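PDB 2IB0: DUF4439 domain-containing protein, which is of unknown function but folds as a ferritin-like four-helix bundle that pairs with a second copy of itself. Local coordinates for residues A[36-39]-A[40-44]; A[57-60]-A[61-65]; A[109-112]-A[113-117]; A[138-141]-A[142-145]; A[146-149]-A[150-153]. One frame throughout, in Å; residues are numbered along the deposited sequence.

Interaction 1 (A[36-39]-A[40-44]); sequences TIYG and YGIVS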
loop_
_atom_site.group_PDB
_atom_site.type_symbol
_atom_site.label_atom_id
_atom_site.label_comp_id
_atom_site.label_asym_id
_atom_site.label_seq_id
_atom_site.Cartn_x
_atom_site.Cartn_y
_atom_site.Cartn_z
ATOM N N THR A 36 4.390 15.749 7.692
ATOM C CA THR A 36 3.033 15.394 7.287
ATOM C C THR A 36 1.981 15.784 8.297
ATOM O O THR A 36 0.930 16.295 7.914
ATOM C CB THR A 36 2.894 13.890 7.025
ATOM O OG1 THR A 36 3.672 13.592 5.887
ATOM C CG2 THR A 36 1.491 13.552 6.706
ATOM N N ILE A 37 2.264 15.523 9.577
ATOM C CA ILE A 37 1.388 15.896 10.670
ATOM C C ILE A 37 1.215 17.429 10.688
ATOM O O ILE A 37 0.095 17.924 10.819
ATOM C CB ILE A 37 1.951 15.391 12.053
ATOM C CG1 ILE A 37 1.887 13.865 12.126
ATOM C CG2 ILE A 37 1.351 16.180 13.287
ATOM C CD1 ILE A 37 2.992 13.291 13.007
ATOM N N TYR A 38 2.308 18.161 10.507
ATOM C CA TYR A 38 2.229 19.619 10.369
ATOM C C TYR A 38 1.345 20.005 9.167
ATOM O O TYR A 38 0.514 20.917 9.260
ATOM C CB TYR A 38 3.642 20.193 10.246
ATOM C CG TYR A 38 3.773 21.626 9.824
ATOM C CD1 TYR A 38 3.706 22.651 10.775
ATOM C CD2 TYR A 38 4.039 21.980 8.490
ATOM C CE1 TYR A 38 3.862 23.999 10.415
ATOM C CE2 TYR A 38 4.213 23.359 8.129
ATOM C CZ TYR A 38 4.110 24.340 9.091
ATOM O OH TYR A 38 4.306 25.684 8.808
ATOM N N GLY A 39 1.496 19.300 8.047
ATOM C CA GLY A 39 0.777 19.675 6.846
ATOM C C GLY A 39 -0.710 19.425 6.972
ATOM O O GLY A 39 -1.525 20.118 6.366
ATOM N N TYR A 40 -1.079 18.390 7.718
ATOM C CA TYR A 40 -2.498 18.088 7.869
ATOM C C TYR A 40 -3.223 19.117 8.741
ATOM O O TYR A 40 -4.427 19.229 8.648
ATOM C CB TYR A 40 -2.725 16.688 8.408
ATOM C CG TYR A 40 -2.941 15.608 7.371
ATOM C CD1 TYR A 40 -2.013 14.593 7.194
ATOM C CD2 TYR A 40 -4.086 15.615 6.550
ATOM C CE1 TYR A 40 -2.225 13.568 6.214
ATOM C CE2 TYR A 40 -4.291 14.644 5.589
ATOM C CZ TYR A 40 -3.348 13.611 5.416
ATOM O OH TYR A 40 -3.578 12.609 4.479
ATOM N N GLY A 41 -2.488 19.841 9.595
ATOM C CA GLY A 41 -3.046 21.015 10.247
ATOM C C GLY A 41 -3.571 21.997 9.202
ATOM O O GLY A 41 -4.624 22.596 9.387
ATOM N N ILE A 42 -2.809 22.192 8.126
ATOM C CA ILE A 42 -3.214 23.099 7.064
ATOM C C ILE A 42 -4.355 22.495 6.226
ATOM O O ILE A 42 -5.328 23.171 5.921
ATOM C CB ILE A 42 -2.018 23.514 6.189
ATOM C CG1 ILE A 42 -1.109 24.482 6.977
ATOM C CG2 ILE A 42 -2.484 24.287 4.950
ATOM C CD1 ILE A 42 -0.119 23.771 7.929
ATOM N N VAL A 43 -4.244 21.213 5.891
ATOM C CA VAL A 43 -5.324 20.504 5.221
ATOM C C VAL A 43 -6.614 20.735 6.002
ATOM O O VAL A 43 -7.626 21.161 5.429
ATOM C CB VAL A 43 -5.001 19.002 5.087
ATOM C CG1 VAL A 43 -6.198 18.209 4.540
ATOM C CG2 VAL A 43 -3.780 18.809 4.216
ATOM N N SER A 44 -6.569 20.539 7.316
ATOM C CA SER A 44 -7.763 20.719 8.136
ATOM C C SER A 44 -8.353 22.152 8.154
ATOM O O SER A 44 -9.573 22.339 8.014
ATOM C CB SER A 44 -7.430 20.275 9.567
ATOM O OG SER A 44 -8.504 20.566 10.435
#

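Interaction 2 (A[57-60]-A[61-65]); sequences DALK and QHRHR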
loop_
_atom_site.group_PDB
_atom_site.type_symbol
_atom_site.label_atom_id
_atom_site.label_comp_id
_atom_site.label_asym_id
_atom_site.label_seq_id
_atom_site.Cartn_x
_atom_site.Cartn_y
_atom_site.Cartn_z
ATOM N N ASP A 57 -8.821 10.856 10.886
ATOM C CA ASP A 57 -8.257 9.536 10.615
ATOM C C ASP A 57 -6.784 9.624 10.235
ATOM O O ASP A 57 -5.969 8.920 10.779
ATOM C CB ASP A 57 -8.977 8.895 9.407
ATOM C CG ASP A 57 -10.261 8.171 9.764
ATOM O OD1 ASP A 57 -10.606 8.063 10.972
ATOM O OD2 ASP A 57 -10.926 7.690 8.790
ATOM N N ALA A 58 -6.471 10.439 9.221
ATOM C CA ALA A 58 -5.096 10.577 8.751
ATOM C C ALA A 58 -4.157 11.064 9.886
ATOM O O ALA A 58 -3.073 10.524 10.069
ATOM C CB ALA A 58 -5.031 11.508 7.538
ATOM N N LEU A 59 -4.603 12.054 10.656
ATOM C CA LEU A 59 -3.786 12.622 11.733
ATOM C C LEU A 59 -3.511 11.637 12.870
ATOM O O LEU A 59 -2.407 11.573 13.360
ATOM C CB LEU A 59 -4.396 13.921 12.296
ATOM C CG LEU A 59 -4.074 15.264 11.638
ATOM C CD1 LEU A 59 -5.020 16.325 12.127
ATOM C CD2 LEU A 59 -2.643 15.654 11.953
ATOM N N LYS A 60 -4.498 10.836 13.247
ATOM C CA LYS A 60 -4.307 9.835 14.301
ATOM C C LYS A 60 -3.353 8.734 13.821
ATOM O O LYS A 60 -2.441 8.323 14.537
ATOM C CB LYS A 60 -5.663 9.285 14.752
ATOM C CG LYS A 60 -5.641 8.044 15.621
ATOM C CD LYS A 60 -7.060 7.429 15.765
ATOM C CE LYS A 60 -7.370 6.378 14.651
ATOM N NZ LYS A 60 -8.447 5.344 15.030
ATOM N N GLN A 61 -3.553 8.280 12.594
ATOM C CA GLN A 61 -2.638 7.328 11.943
ATOM C C GLN A 61 -1.161 7.810 11.890
ATOM O O GLN A 61 -0.233 7.067 12.224
ATOM C CB GLN A 61 -3.145 6.997 10.546
ATOM C CG GLN A 61 -2.246 6.059 9.768
ATOM C CD GLN A 61 -2.791 5.824 8.359
ATOM O OE1 GLN A 61 -2.378 6.472 7.396
ATOM N NE2 GLN A 61 -3.767 4.953 8.260
ATOM N N HIS A 62 -0.967 9.050 11.464
ATOM C CA HIS A 62 0.383 9.611 11.458
ATOM C C HIS A 62 0.967 9.858 12.846
ATOM O O HIS A 62 2.140 9.581 13.050
ATOM C CB HIS A 62 0.446 10.888 10.659
ATOM C CG HIS A 62 0.231 10.687 9.212
ATOM N ND1 HIS A 62 1.206 10.172 8.385
ATOM C CD2 HIS A 62 -0.861 10.893 8.439
ATOM C CE1 HIS A 62 0.723 10.073 7.160
ATOM N NE2 HIS A 62 -0.520 10.529 7.160
ATOM N N ARG A 63 0.182 10.393 13.778
ATOM C CA ARG A 63 0.697 10.668 15.121
ATOM C C ARG A 63 1.132 9.381 15.794
ATOM O O ARG A 63 2.207 9.335 16.391
ATOM C CB ARG A 63 -0.299 11.439 15.991
ATOM C CG ARG A 63 -0.428 12.880 15.616
ATOM C CD ARG A 63 -1.637 13.471 16.232
ATOM N NE ARG A 63 -1.567 14.911 16.086
ATOM C CZ ARG A 63 -2.612 15.730 15.996
ATOM N NH1 ARG A 63 -3.848 15.236 16.019
ATOM N NH2 ARG A 63 -2.407 17.050 15.873
ATOM N N HIS A 64 0.322 8.328 15.612
ATOM C CA HIS A 64 0.601 7.023 16.183
ATOM C C HIS A 64 1.860 6.412 15.547
ATOM O O HIS A 64 2.727 5.924 16.252
ATOM C CB HIS A 64 -0.622 6.083 16.029
ATOM C CG HIS A 64 -0.469 4.763 16.732
ATOM N ND1 HIS A 64 0.127 3.661 16.144
ATOM C CD2 HIS A 64 -0.834 4.363 17.977
ATOM C CE1 HIS A 64 0.133 2.648 16.994
ATOM N NE2 HIS A 64 -0.447 3.043 18.113
ATOM N N ARG A 65 1.948 6.431 14.213
ATOM C CA ARG A 65 3.132 5.967 13.509
ATOM C C ARG A 65 4.403 6.691 13.981
ATOM O O ARG A 65 5.408 6.053 14.261
ATOM C CB ARG A 65 2.955 6.196 12.018
ATOM C CG ARG A 65 4.011 5.532 11.184
ATOM C CD ARG A 65 3.804 5.886 9.741
ATOM N NE ARG A 65 2.577 5.322 9.212
ATOM C CZ ARG A 65 1.871 5.858 8.222
ATOM N NH1 ARG A 65 2.268 6.998 7.666
ATOM N NH2 ARG A 65 0.757 5.261 7.788
#

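Interaction 3 (A[109-112]-A[113-117]); sequences DGAT and AWRAV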
loop_
_atom_site.group_PDB
_atom_site.type_symbol
_atom_site.label_atom_id
_atom_site.label_comp_id
_atom_site.label_asym_id
_atom_site.label_seq_id
_atom_site.Cartn_x
_atom_site.Cartn_y
_atom_site.Cartn_z
ATOM N N ASP A 109 4.717 11.237 -0.783
ATOM C CA ASP A 109 6.055 11.399 -0.226
ATOM C C ASP A 109 6.296 10.393 0.939
ATOM O O ASP A 109 7.417 9.919 1.150
ATOM C CB ASP A 109 6.248 12.838 0.331
ATOM C CG ASP A 109 6.422 13.915 -0.768
ATOM O OD1 ASP A 109 6.641 13.591 -1.967
ATOM O OD2 ASP A 109 6.383 15.130 -0.399
ATOM N N GLY A 110 5.259 10.130 1.737
ATOM C CA GLY A 110 5.370 9.160 2.831
ATOM C C GLY A 110 5.548 7.722 2.319
ATOM O O GLY A 110 6.337 6.949 2.902
ATOM N N ALA A 111 4.818 7.336 1.269
ATOM C CA ALA A 111 5.062 6.033 0.606
ATOM C C ALA A 111 6.519 5.899 0.159
ATOM O O ALA A 111 7.195 4.906 0.436
ATOM C CB ALA A 111 4.133 5.842 -0.606
ATOM N N THR A 112 7.020 6.926 -0.508
ATOM C CA THR A 112 8.425 6.951 -0.945
ATOM C C THR A 112 9.416 6.752 0.183
ATOM O O THR A 112 10.414 6.044 -0.000
ATOM C CB THR A 112 8.755 8.258 -1.667
ATOM O OG1 THR A 112 7.917 8.356 -2.809
ATOM C CG2 THR A 112 10.228 8.295 -2.135
ATOM N N ALA A 113 9.166 7.397 1.327
ATOM C CA ALA A 113 10.072 7.304 2.485
ATOM C C ALA A 113 9.953 5.917 3.155
ATOM O O ALA A 113 10.941 5.320 3.524
ATOM C CB ALA A 113 9.798 8.397 3.478
ATOM N N TRP A 114 8.738 5.413 3.277
ATOM C CA TRP A 114 8.527 4.054 3.770
ATOM C C TRP A 114 9.034 2.933 2.876
ATOM O O TRP A 114 9.545 1.934 3.384
ATOM C CB TRP A 114 7.080 3.839 4.227
ATOM C CG TRP A 114 6.861 4.677 5.478
ATOM C CD1 TRP A 114 6.108 5.815 5.583
ATOM C CD2 TRP A 114 7.453 4.462 6.760
ATOM N NE1 TRP A 114 6.177 6.317 6.861
ATOM C CE2 TRP A 114 6.999 5.504 7.607
ATOM C CE3 TRP A 114 8.323 3.481 7.283
ATOM C CZ2 TRP A 114 7.358 5.593 8.942
ATOM C CZ3 TRP A 114 8.711 3.582 8.626
ATOM C CH2 TRP A 114 8.231 4.635 9.439
ATOM N N ARG A 115 8.922 3.079 1.558
ATOM C CA ARG A 115 9.544 2.092 0.664
ATOM C C ARG A 115 11.046 2.035 0.900
ATOM O O ARG A 115 11.630 0.975 0.807
ATOM C CB ARG A 115 9.238 2.402 -0.795
ATOM C CG ARG A 115 9.763 1.382 -1.743
ATOM C CD ARG A 115 9.312 1.672 -3.180
ATOM N NE ARG A 115 7.875 1.917 -3.249
ATOM C CZ ARG A 115 7.303 3.095 -3.478
ATOM N NH1 ARG A 115 8.039 4.198 -3.682
ATOM N NH2 ARG A 115 5.971 3.166 -3.509
ATOM N N ALA A 116 11.679 3.172 1.205
ATOM C CA ALA A 116 13.123 3.145 1.525
ATOM C C ALA A 116 13.452 2.390 2.814
ATOM O O ALA A 116 14.481 1.747 2.903
ATOM C CB ALA A 116 13.685 4.558 1.588
ATOM N N VAL A 117 12.609 2.528 3.843
ATOM C CA VAL A 117 12.782 1.728 5.065
ATOM C C VAL A 117 12.593 0.206 4.772
ATOM O O VAL A 117 13.389 -0.661 5.244
ATOM C CB VAL A 117 11.851 2.255 6.219
ATOM C CG1 VAL A 117 12.020 1.406 7.476
ATOM C CG2 VAL A 117 12.155 3.805 6.582
#

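Interaction 4 (A[138-141]-A[142-145]); sequences AVMA and TRWN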
loop_
_atom_site.group_PDB
_atom_site.type_symbol
_atom_site.label_atom_id
_atom_site.label_comp_id
_atom_site.label_asym_id
_atom_site.label_seq_id
_atom_site.Cartn_x
_atom_site.Cartn_y
_atom_site.Cartn_z
ATOM N N ALA A 138 -0.251 4.810 0.969
ATOM C CA ALA A 138 -0.916 4.518 -0.323
ATOM C C ALA A 138 -2.443 4.478 -0.290
ATOM O O ALA A 138 -3.084 4.953 -1.206
ATOM C CB ALA A 138 -0.423 3.219 -0.847
ATOM N N VAL A 139 -3.028 3.831 0.709
ATOM C CA VAL A 139 -4.480 3.809 0.869
ATOM C C VAL A 139 -4.945 5.257 1.183
ATOM O O VAL A 139 -5.917 5.763 0.579
ATOM C CB VAL A 139 -4.882 2.787 1.934
ATOM C CG1 VAL A 139 -6.303 3.020 2.405
ATOM C CG2 VAL A 139 -4.692 1.309 1.376
ATOM N N MET A 140 -4.215 5.974 2.041
ATOM C CA MET A 140 -4.583 7.387 2.313
ATOM C C MET A 140 -4.603 8.274 1.067
ATOM O O MET A 140 -5.544 9.070 0.887
ATOM C CB MET A 140 -3.705 8.038 3.390
ATOM C CG MET A 140 -4.156 7.823 4.851
ATOM S SD MET A 140 -5.879 8.279 5.292
ATOM C CE MET A 140 -6.058 9.622 4.314
ATOM N N ALA A 141 -3.555 8.181 0.242
ATOM C CA ALA A 141 -3.477 8.886 -1.054
ATOM C C ALA A 141 -4.654 8.540 -1.968
ATOM O O ALA A 141 -5.221 9.445 -2.612
ATOM C CB ALA A 141 -2.096 8.624 -1.784
ATOM N N THR A 142 -5.035 7.255 -2.062
ATOM C CA THR A 142 -6.137 6.922 -2.944
ATOM C C THR A 142 -7.443 7.545 -2.402
ATOM O O THR A 142 -8.301 7.953 -3.171
ATOM C CB THR A 142 -6.374 5.375 -3.130
ATOM O OG1 THR A 142 -6.905 4.842 -1.918
ATOM C CG2 THR A 142 -5.109 4.652 -3.448
ATOM N N ARG A 143 -7.619 7.551 -1.082
ATOM C CA ARG A 143 -8.793 8.193 -0.474
ATOM C C ARG A 143 -8.890 9.718 -0.757
ATOM O O ARG A 143 -9.961 10.230 -1.004
ATOM C CB ARG A 143 -8.803 7.951 1.044
ATOM C CG ARG A 143 -8.974 6.509 1.345
ATOM C CD ARG A 143 -8.982 6.142 2.853
ATOM N NE ARG A 143 -10.163 6.714 3.504
ATOM C CZ ARG A 143 -10.307 6.940 4.818
ATOM N NH1 ARG A 143 -9.333 6.653 5.704
ATOM N NH2 ARG A 143 -11.450 7.479 5.256
ATOM N N TRP A 144 -7.778 10.427 -0.730
ATOM C CA TRP A 144 -7.769 11.854 -1.075
ATOM C C TRP A 144 -7.943 12.121 -2.572
ATOM O O TRP A 144 -8.535 13.120 -2.950
ATOM C CB TRP A 144 -6.503 12.541 -0.547
ATOM C CG TRP A 144 -6.563 12.789 0.916
ATOM C CD1 TRP A 144 -5.928 12.078 1.910
ATOM C CD2 TRP A 144 -7.300 13.846 1.574
ATOM N NE1 TRP A 144 -6.243 12.624 3.153
ATOM C CE2 TRP A 144 -7.068 13.715 2.971
ATOM C CE3 TRP A 144 -8.125 14.894 1.112
ATOM C CZ2 TRP A 144 -7.645 14.604 3.933
ATOM C CZ3 TRP A 144 -8.701 15.783 2.077
ATOM C CH2 TRP A 144 -8.452 15.613 3.464
ATOM N N ASN A 145 -7.444 11.203 -3.414
ATOM C CA ASN A 145 -7.644 11.260 -4.843
ATOM C C ASN A 145 -9.114 11.035 -5.218
ATOM O O ASN A 145 -9.610 11.602 -6.186
ATOM C CB ASN A 145 -6.786 10.211 -5.521
ATOM C CG ASN A 145 -5.448 10.752 -5.985
ATOM O OD1 ASN A 145 -4.375 10.114 -5.765
ATOM N ND2 ASN A 145 -5.481 11.909 -6.662
#

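Interaction 5 (A[146-149]-A[150-153]); sequences RVLG and AWPI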
loop_
_atom_site.group_PDB
_atom_site.type_symbol
_atom_site.label_atom_id
_atom_site.label_comp_id
_atom_site.label_asym_id
_atom_site.label_seq_id
_atom_site.Cartn_x
_atom_site.Cartn_y
_atom_site.Cartn_z
ATOM N N ARG A 146 -9.785 10.183 -4.451
ATOM C CA ARG A 146 -11.201 9.954 -4.591
ATOM C C ARG A 146 -11.977 11.227 -4.189
ATOM O O ARG A 146 -12.959 11.577 -4.833
ATOM C CB ARG A 146 -11.619 8.766 -3.728
ATOM C CG ARG A 146 -12.997 8.253 -3.968
ATOM C CD ARG A 146 -13.097 6.836 -3.342
ATOM N NE ARG A 146 -12.320 5.846 -4.111
ATOM C CZ ARG A 146 -11.531 4.889 -3.592
ATOM N NH1 ARG A 146 -11.362 4.756 -2.284
ATOM N NH2 ARG A 146 -10.885 4.067 -4.409
ATOM N N VAL A 147 -11.525 11.919 -3.139
ATOM C CA VAL A 147 -12.060 13.243 -2.829
ATOM C C VAL A 147 -11.883 14.236 -4.002
ATOM O O VAL A 147 -12.860 14.857 -4.455
ATOM C CB VAL A 147 -11.470 13.790 -1.478
ATOM C CG1 VAL A 147 -11.934 15.237 -1.226
ATOM C CG2 VAL A 147 -11.927 12.892 -0.319
ATOM N N LEU A 148 -10.658 14.411 -4.514
ATOM C CA LEU A 148 -10.432 15.314 -5.673
ATOM C C LEU A 148 -11.330 14.982 -6.851
ATOM O O LEU A 148 -11.901 15.874 -7.441
ATOM C CB LEU A 148 -8.978 15.235 -6.155
ATOM C CG LEU A 148 -7.984 15.971 -5.260
ATOM C CD1 LEU A 148 -6.542 15.671 -5.708
ATOM C CD2 LEU A 148 -8.290 17.472 -5.319
ATOM N N GLY A 149 -11.384 13.691 -7.231
ATOM C CA GLY A 149 -12.185 13.196 -8.371
ATOM C C GLY A 149 -13.683 13.457 -8.283
ATOM O O GLY A 149 -14.364 13.485 -9.296
ATOM N N ALA A 150 -14.204 13.587 -7.063
ATOM C CA ALA A 150 -15.579 14.000 -6.789
ATOM C C ALA A 150 -15.780 15.537 -6.755
ATOM O O ALA A 150 -16.930 16.024 -6.667
ATOM C CB ALA A 150 -16.052 13.381 -5.444
ATOM N N TRP A 151 -14.697 16.305 -6.812
ATOM C CA TRP A 151 -14.865 17.733 -6.920
ATOM C C TRP A 151 -14.693 18.192 -8.359
ATOM O O TRP A 151 -14.038 17.505 -9.132
ATOM C CB TRP A 151 -13.875 18.483 -6.042
ATOM C CG TRP A 151 -14.063 18.257 -4.591
ATOM C CD1 TRP A 151 -15.176 17.797 -3.968
ATOM C CD2 TRP A 151 -13.108 18.587 -3.561
ATOM N NE1 TRP A 151 -14.955 17.754 -2.607
ATOM C CE2 TRP A 151 -13.686 18.217 -2.330
ATOM C CE3 TRP A 151 -11.809 19.115 -3.576
ATOM C CZ2 TRP A 151 -13.034 18.405 -1.107
ATOM C CZ3 TRP A 151 -11.121 19.302 -2.316
ATOM C CH2 TRP A 151 -11.748 18.936 -1.119
ATOM N N PRO A 152 -15.212 19.375 -8.699
ATOM C CA PRO A 152 -15.026 19.833 -10.106
ATOM C C PRO A 152 -13.516 19.978 -10.484
ATOM O O PRO A 152 -12.684 20.451 -9.695
ATOM C CB PRO A 152 -15.789 21.153 -10.192
ATOM C CG PRO A 152 -16.409 21.425 -8.851
ATOM C CD PRO A 152 -15.905 20.352 -7.850
ATOM N N ILE A 153 -13.145 19.457 -11.639
ATOM C CA ILE A 153 -11.770 19.667 -12.144
ATOM C C ILE A 153 -11.801 20.979 -12.852
ATOM O O ILE A 153 -12.659 21.207 -13.715
ATOM C CB ILE A 153 -11.292 18.537 -13.075
ATOM C CG1 ILE A 153 -11.534 17.137 -12.430
ATOM C CG2 ILE A 153 -9.831 18.784 -13.551
ATOM C CD1 ILE A 153 -10.891 16.860 -11.077
HETATM O O HOH W 1 -10.994 18.620 -8.023
#

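Interaction 1 (A[36-39]-A[40-44])
Tyr-40 and Thr-36 stand one turn apart on helix 18-46 of a ferritin-like four-helix bundle, a good example of how neighbours spaced by four residues prepare a helix face for the core. Their side chains run abreast in the same direction, and the methyl CG2 of Thr-36 lies 3.7 Å from CD1 of the Tyr-40 ring. With chi1 at -94°, away from a staggered value, the phenol is carried along this threonine and inward among the other three helices. Its hydroxyl hydrogen-bonds Glu-107, whereas Thr-36 OG1 turns back to Val-32 O, and each buried polar end thereby has a partner. Backbone bonding supports the pair through Tyr-40 N to Thr-36 O at 2.9 Å.

Gly-39 contributes its carbonyl instead of a side chain. Gly-39 O takes a bond from Val-43 N at 3.0 Å, nearly straight at 167° and in the carbonyl plane, and a weak second one from Ile-42 N. Val-43 CG2 also rests 3.4 Å from Gly-39 O. In between, Gly-41 N makes weak bonds to both Ile-37 O and Tyr-38 O, a sign that the helix here divides its bonding between three- and four-residue spacings.

Ile-42 works on a different side of the helix, where the loop residues Val-93 and Tyr-87 also gather, the former against Ile-42 and the latter against the Tyr-38 ring. Turned by a chi2 of 83°, Ile-42 CD1 settles over one face of the Tyr-38 ring, 4.4 Å from Tyr-38 CE2, and also comes within 3.2 Å of Tyr-38 O.

Interaction 2 (A[57-60]-A[61-65])
Leu-59 and Arg-63 make the main side-chain contact of this helical turn. The methyl CD2 of Leu-59 sits over the centre of one face of the Arg-63 guanidinium, 4.0 Å from Arg-63 CZ, while Leu-59 CB approaches Arg-63 NH1 at the same distance. The two chains slant across each other. Arg-63 reaches this place because its CG stands beside the backbone N (chi1 -74°) and the chain then runs extended to NE, passing over the leucine carbonyl with CG 3.3 Å from Leu-59 O. That carbonyl is engaged by Arg-63 N at 2.9 Å, and the same four-residue spacing joins Gln-61 N to Asp-57 O at 3.1 Å and His-64 N to Lys-60 O at 3.0 Å.

The turn belongs to helix 52-75 of the four-helix bundle, and its sides have sharply different surroundings. Arg-63, Lys-60 and His-64 are exposed, whereas Ala-58 and His-62 are buried against helix 18-46. Gln-61 CB leans on its own helix, 3.4 Å from Asp-57 O, but its extended chain (chi1 178°) departs toward Glu-136 and Met-140 of helix 124-150.

Further out, the inward-facing groups are fixed by acidic residues of other helices. His-62 is held through ND1 by Glu-33 and through NE2 by Glu-107, bonds that should restrict rotation of the imidazole. Arg-65 forms salt bridges with Glu-33 and Glu-136, tying helix 52-75 to helices 18-46 and 124-150.

Interaction 3 (A[109-112]-A[113-117])
Trp-114 leans back on Gly-110, one turn earlier, while Arg-115 folds over Ala-111 and Thr-112 in a different direction. In Trp-114 the first torsion (-68°) sets CG beside the backbone N, which carries the indole back over the glycine: Trp-114 CD1 lies 2.9 Å from Gly-110 O, which meets the ring obliquely. The same oxygen receives the Trp-114 N-H at 2.9 Å along an almost straight path.

Arg-115 starts the other way, its CG opposite the backbone N (chi1 -176°), and then folds at chi3 (-49°). The bend returns the guanidinium over the preceding turn, one face toward Ala-111 O but displaced to the rim of the group. Arg-115 NH1 comes 3.9 Å from Thr-112 CA, and NH2 reaches 4.4 Å from Ala-111 CB.

The turn lies on helix 96-120 of the ferritin-like four-helix bundle, and its two large side chains have different surroundings. Trp-114 is buried among the other three helices, with NE1 hydrogen-bonded to Glu-33 and the ring against Leu-26, Arg-65 and Leu-134. Arg-115 instead packs on Val-128 of the second subunit. Arg-115 N bonds Ala-111 O at 2.8 Å, and Ala-113 N bonds Asp-109 O at 3.1 Å. Thr-112 OG1 turns back to Asn-108 O, and Ala-116 N bonds Thr-112 O only weakly, at 3.4 Å.

Interaction 4 (A[138-141]-A[142-145])
Val-139 O is gripped twice, by the hydroxyl of Thr-142 (OG1 at 2.8 Å) and by the backbone N of Arg-143 at 3.0 Å. The two donors come from distinct directions: the C=O...donor angle is 163° for the amide and 124° for the hydroxyl, which arrives more from the side. Threonine hydroxyls that bond back to a carbonyl three residues earlier are a familiar device within helices, and here the helix is 124-150 of the four-helix bundle. With chi1 at 71°, Thr-142 OG1 stands between its own backbone N and carbonyl carbon, from where it reaches Val-139 O, and the bond satisfies the hydroxyl within the helix. Next to it, Val-139 and Thr-142 both pack on Val-139 of the second subunit, which places this turn at the dimer interface.

The bundle-facing side is occupied by Met-140 and Trp-144, whose side chains lie abreast. Bends at chi2 and chi3 fold the methionine back. The core around them includes Leu-54, Ala-103, Tyr-40 and Val-43.

Arg-143 bridges the two environments, packing on Arg-146 of the second subunit as well as on Leu-54 in its own chain. Its CG passes 3.2 Å from Val-139 O and its CD rests 4.1 Å from Val-139 CG1; a bend at chi3 then takes the guanidinium to a weak, long ion pair with Asp-57. Arg-143 NH1 comes 3.8 Å from Met-140 SD, which approaches the group obliquely. Met-140 CE is packed tightly on the indole, 3.4 Å from Trp-144 CD1 and 3.2 Å from Trp-144 NE1.

Interaction 5 (A[146-149]-A[150-153])
Val-147 holds CG1 opposite its backbone N (chi1 175°), while Trp-151 sets CG beside its own backbone N (chi1 -65°) and turns the indole by a chi2 of -20°; together these torsions lay the valine methyl on the ring. The result is a CH-pi contact: Val-147 CG1 stands over one face, 3.7 Å from the centroid of the Trp-151 six-membered ring, and is displaced toward the rim, where it comes 3.4 Å from Trp-151 CZ2. Both side chains point the same way. Leu-148 adds a looser apolar neighbour, with CD2 approaching obliquely to 4.3 Å from Trp-151 CE3. Pro-48 and Ala-100 of the same chain also touch the indole.

Backbone bonding changes character along this turn. Ala-150 N still bonds Arg-146 O four residues back, at 3.3 Å, but Trp-151 N turns to Leu-148 O, three residues back, at 2.9 Å and from well above the carbonyl plane. A water 2.9 Å from Leu-148 O and 3.0 Å from Pro-152 O can bridge the last turn and the departing chain, although other acceptors compete for its two protons. Ile-153 CD1 folds back toward the same carbonyl, 3.9 Å from Leu-148 O.

Arg-146, at the other end of the turn, lies beside Arg-143 of the second subunit. This is the C-terminal end of a helix, where four-residue bonding gives way to a three-residue bond and the chain leaves the four-helix bundle in extended form, with Trp-151 folded back on the last turn.

In chain order, interactions 1, 2 and 3 lie on helices 18-46, 52-75 and 96-120, and helix 124-150 carries interactions 4 and 5, the latter running on into the loop that follows. Interactions 1, 2 and 4 touch one another, their centres 11 to 15 Å apart, with Tyr-40, Ala-58 and Met-140 meeting in the core. Interaction 3 touches only interaction 2 among these, through Arg-65 against Trp-114, and lies across the chain's centre from interactions 1 and 2. Interaction 5 follows interaction 4 but sits peripherally, about 25 Å from interaction 3 between centres. The turns of interactions 1 to 4 thus supply the shared core, while interactions 3 to 5 also meet the second subunit.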